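Local coordinates for 75aa long hypothetical regulatory protein AsnC (Pyrococcus horikoshii, PDB 2CVI) that is of unknown function but belongs to the Lrp/AsnC ligand-binding family, associates with copies of itself and probably takes part in regulating transcription, at residues Met25-Glu30 with Val44-Leu49. Sequence-based numbering, arbitrary orientation.
With K (potassium ion), chain C.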
loop_
_atom_site.group_PDB
_atom_site.type_symbol
_atom_site.label_atom_id
_atom_site.label_comp_id
_atom_site.label_asym_id
_atom_site.label_seq_id
_atom_site.Cartn_x
_atom_site.Cartn_y
_atom_site.Cartn_z
ATOM N N MET A 25 6.396 9.509 14.021
ATOM C CA MET A 25 5.229 10.390 14.130
ATOM C C MET A 25 4.018 9.618 14.604
ATOM O O MET A 25 3.731 8.511 14.139
ATOM C CB MET A 25 4.919 11.059 12.787
ATOM C CG MET A 25 6.014 11.950 12.278
ATOM S SD MET A 25 5.741 12.544 10.611
ATOM C CE MET A 25 7.262 13.520 10.374
ATOM N N PRO A 26 3.254 10.201 15.531
ATOM C CA PRO A 26 2.090 9.480 16.025
ATOM C C PRO A 26 1.037 9.035 14.995
ATOM O O PRO A 26 0.420 7.995 15.146
ATOM C CB PRO A 26 1.556 10.415 17.127
ATOM C CG PRO A 26 1.949 11.736 16.671
ATOM C CD PRO A 26 3.346 11.552 16.120
ATOM N N GLU A 27 0.876 9.810 13.937
ATOM C CA GLU A 27 -0.092 9.460 12.918
ATOM C C GLU A 27 0.326 8.239 12.089
ATOM O O GLU A 27 -0.527 7.565 11.518
ATOM C CB GLU A 27 -0.262 10.611 11.935
ATOM C CG GLU A 27 -0.875 11.863 12.528
ATOM C CD GLU A 27 0.129 12.775 13.207
ATOM O OE1 GLU A 27 1.361 12.462 13.252
ATOM O OE2 GLU A 27 -0.348 13.826 13.692
ATOM N N VAL A 28 1.637 8.017 11.985
ATOM C CA VAL A 28 2.174 6.960 11.153
ATOM C C VAL A 28 2.183 5.627 11.866
ATOM O O VAL A 28 2.862 5.474 12.900
ATOM C CB VAL A 28 3.581 7.309 10.649
ATOM C CG1 VAL A 28 4.161 6.132 9.861
ATOM C CG2 VAL A 28 3.506 8.554 9.775
ATOM N N LYS A 29 1.447 4.675 11.296
ATOM C CA LYS A 29 1.320 3.364 11.913
ATOM C C LYS A 29 2.196 2.293 11.328
ATOM O O LYS A 29 2.603 1.360 12.043
ATOM C CB LYS A 29 -0.135 2.900 11.879
ATOM C CG LYS A 29 -1.115 3.923 12.481
ATOM C CD LYS A 29 -0.668 4.434 13.872
ATOM C CE LYS A 29 -1.549 5.578 14.465
ATOM N NZ LYS A 29 -2.858 5.140 14.945
ATOM N N GLU A 30 2.491 2.404 10.034
ATOM C CA GLU A 30 3.336 1.432 9.349
ATOM C C GLU A 30 4.013 2.177 8.218
ATOM O O GLU A 30 3.457 3.136 7.691
ATOM C CB GLU A 30 2.518 0.317 8.675
ATOM C CG GLU A 30 1.601 -0.408 9.601
ATOM C CD GLU A 30 0.682 -1.356 8.871
ATOM O OE1 GLU A 30 0.936 -1.671 7.688
ATOM O OE2 GLU A 30 -0.300 -1.797 9.499
ATOM N N VAL A 44 -1.354 5.689 7.559
ATOM C CA VAL A 44 -1.640 6.660 8.614
ATOM C C VAL A 44 -3.092 6.573 9.065
ATOM O O VAL A 44 -3.982 6.123 8.336
ATOM C CB VAL A 44 -1.418 8.107 8.144
ATOM C CG1 VAL A 44 0.026 8.342 7.805
ATOM C CG2 VAL A 44 -2.276 8.397 6.948
ATOM N N GLU A 45 -3.295 6.941 10.327
ATOM C CA GLU A 45 -4.630 7.042 10.916
ATOM C C GLU A 45 -4.689 8.429 11.586
ATOM O O GLU A 45 -3.776 8.829 12.321
ATOM C CB GLU A 45 -4.878 5.906 11.946
ATOM C CG GLU A 45 -4.926 4.523 11.306
ATOM C CD GLU A 45 -5.007 3.369 12.315
ATOM O OE1 GLU A 45 -4.656 3.578 13.491
ATOM O OE2 GLU A 45 -5.410 2.265 11.911
ATOM N N THR A 46 -5.765 9.156 11.311
ATOM C CA THR A 46 -5.984 10.494 11.868
ATOM C C THR A 46 -7.426 10.608 12.353
ATOM O O THR A 46 -8.285 9.831 11.943
ATOM C CB THR A 46 -5.692 11.610 10.825
ATOM O OG1 THR A 46 -6.565 11.472 9.697
ATOM C CG2 THR A 46 -4.208 11.560 10.379
ATOM N N ASP A 47 -7.699 11.588 13.212
ATOM C CA ASP A 47 -9.051 11.744 13.730
ATOM C C ASP A 47 -10.058 12.136 12.657
ATOM O O ASP A 47 -11.190 11.636 12.607
ATOM C CB ASP A 47 -9.039 12.814 14.823
ATOM C CG ASP A 47 -8.278 12.381 16.055
ATOM O OD1 ASP A 47 -7.972 11.173 16.183
ATOM O OD2 ASP A 47 -8.000 13.256 16.908
ATOM N N THR A 48 -9.641 13.060 11.813
ATOM C CA THR A 48 -10.476 13.624 10.776
ATOM C C THR A 48 -9.719 13.755 9.469
ATOM O O THR A 48 -8.475 13.624 9.420
ATOM C CB THR A 48 -10.914 15.072 11.162
ATOM O OG1 THR A 48 -9.749 15.936 11.174
ATOM C CG2 THR A 48 -11.531 15.085 12.589
ATOM N N LEU A 49 -10.463 14.012 8.403
ATOM C CA LEU A 49 -9.857 14.276 7.099
ATOM C C LEU A 49 -9.052 15.564 7.131
ATOM O O LEU A 49 -8.006 15.684 6.477
ATOM C CB LEU A 49 -10.911 14.362 5.987
ATOM C CG LEU A 49 -11.314 13.050 5.360
ATOM C CD1 LEU A 49 -12.182 13.389 4.142
ATOM C CD2 LEU A 49 -10.068 12.232 4.888
HETATM K K K C . 4.196 5.957 14.937
HETATM O O HOH W 1 4.677 7.871 17.535
#
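Val-28 and Val-44 face each other as an antiparallel, non-hydrogen-bonded pair, with their CA atoms 4.6 Å apart. They join the start of strand 28-33 to the end of strand 40-46 in a beta hairpin. Next to this pair, Glu-45 N donates to Glu-27 O at 3.1 Å. The same oxygen also takes a CA-H...O contact from Val-44. Beyond the pair, Lys-29 and Glu-30 both face Lys-43, a classic beta bulge.

Val-28 CG2 meets Val-44 CG1 at 4.0 Å; both residues are buried, on the same face of the sheet. Glu-27 CG, anti to the carbonyl carbon (chi1 -66°), meets Thr-46 CG2 at 4.0 Å. A bend at chi2 then turns the carboxylate away toward helix 49-59, where Lys-59 is a long, weak ion partner. Lys-29 crosses the extended Glu-45 side chain at about a right angle. Bends at chi2 and chi4 bring NZ to 2.8 Å from Glu-45 OE1, a hydrogen-bonded salt bridge on the anti side of the carboxylate and 20° out of its plane.

A type I turn, Met-25 to Val-28, precedes the strand. Met-25 O and Val-28 O bind potassium at 2.7 and 2.5 Å, and Leu-23 O is a further ligand. The ion therefore ties the turn to the end of helix 15-23, while the backbone bond and the valine contact join the strands. The salt bridge, with Lys-29 exposed, probably adds only modestly.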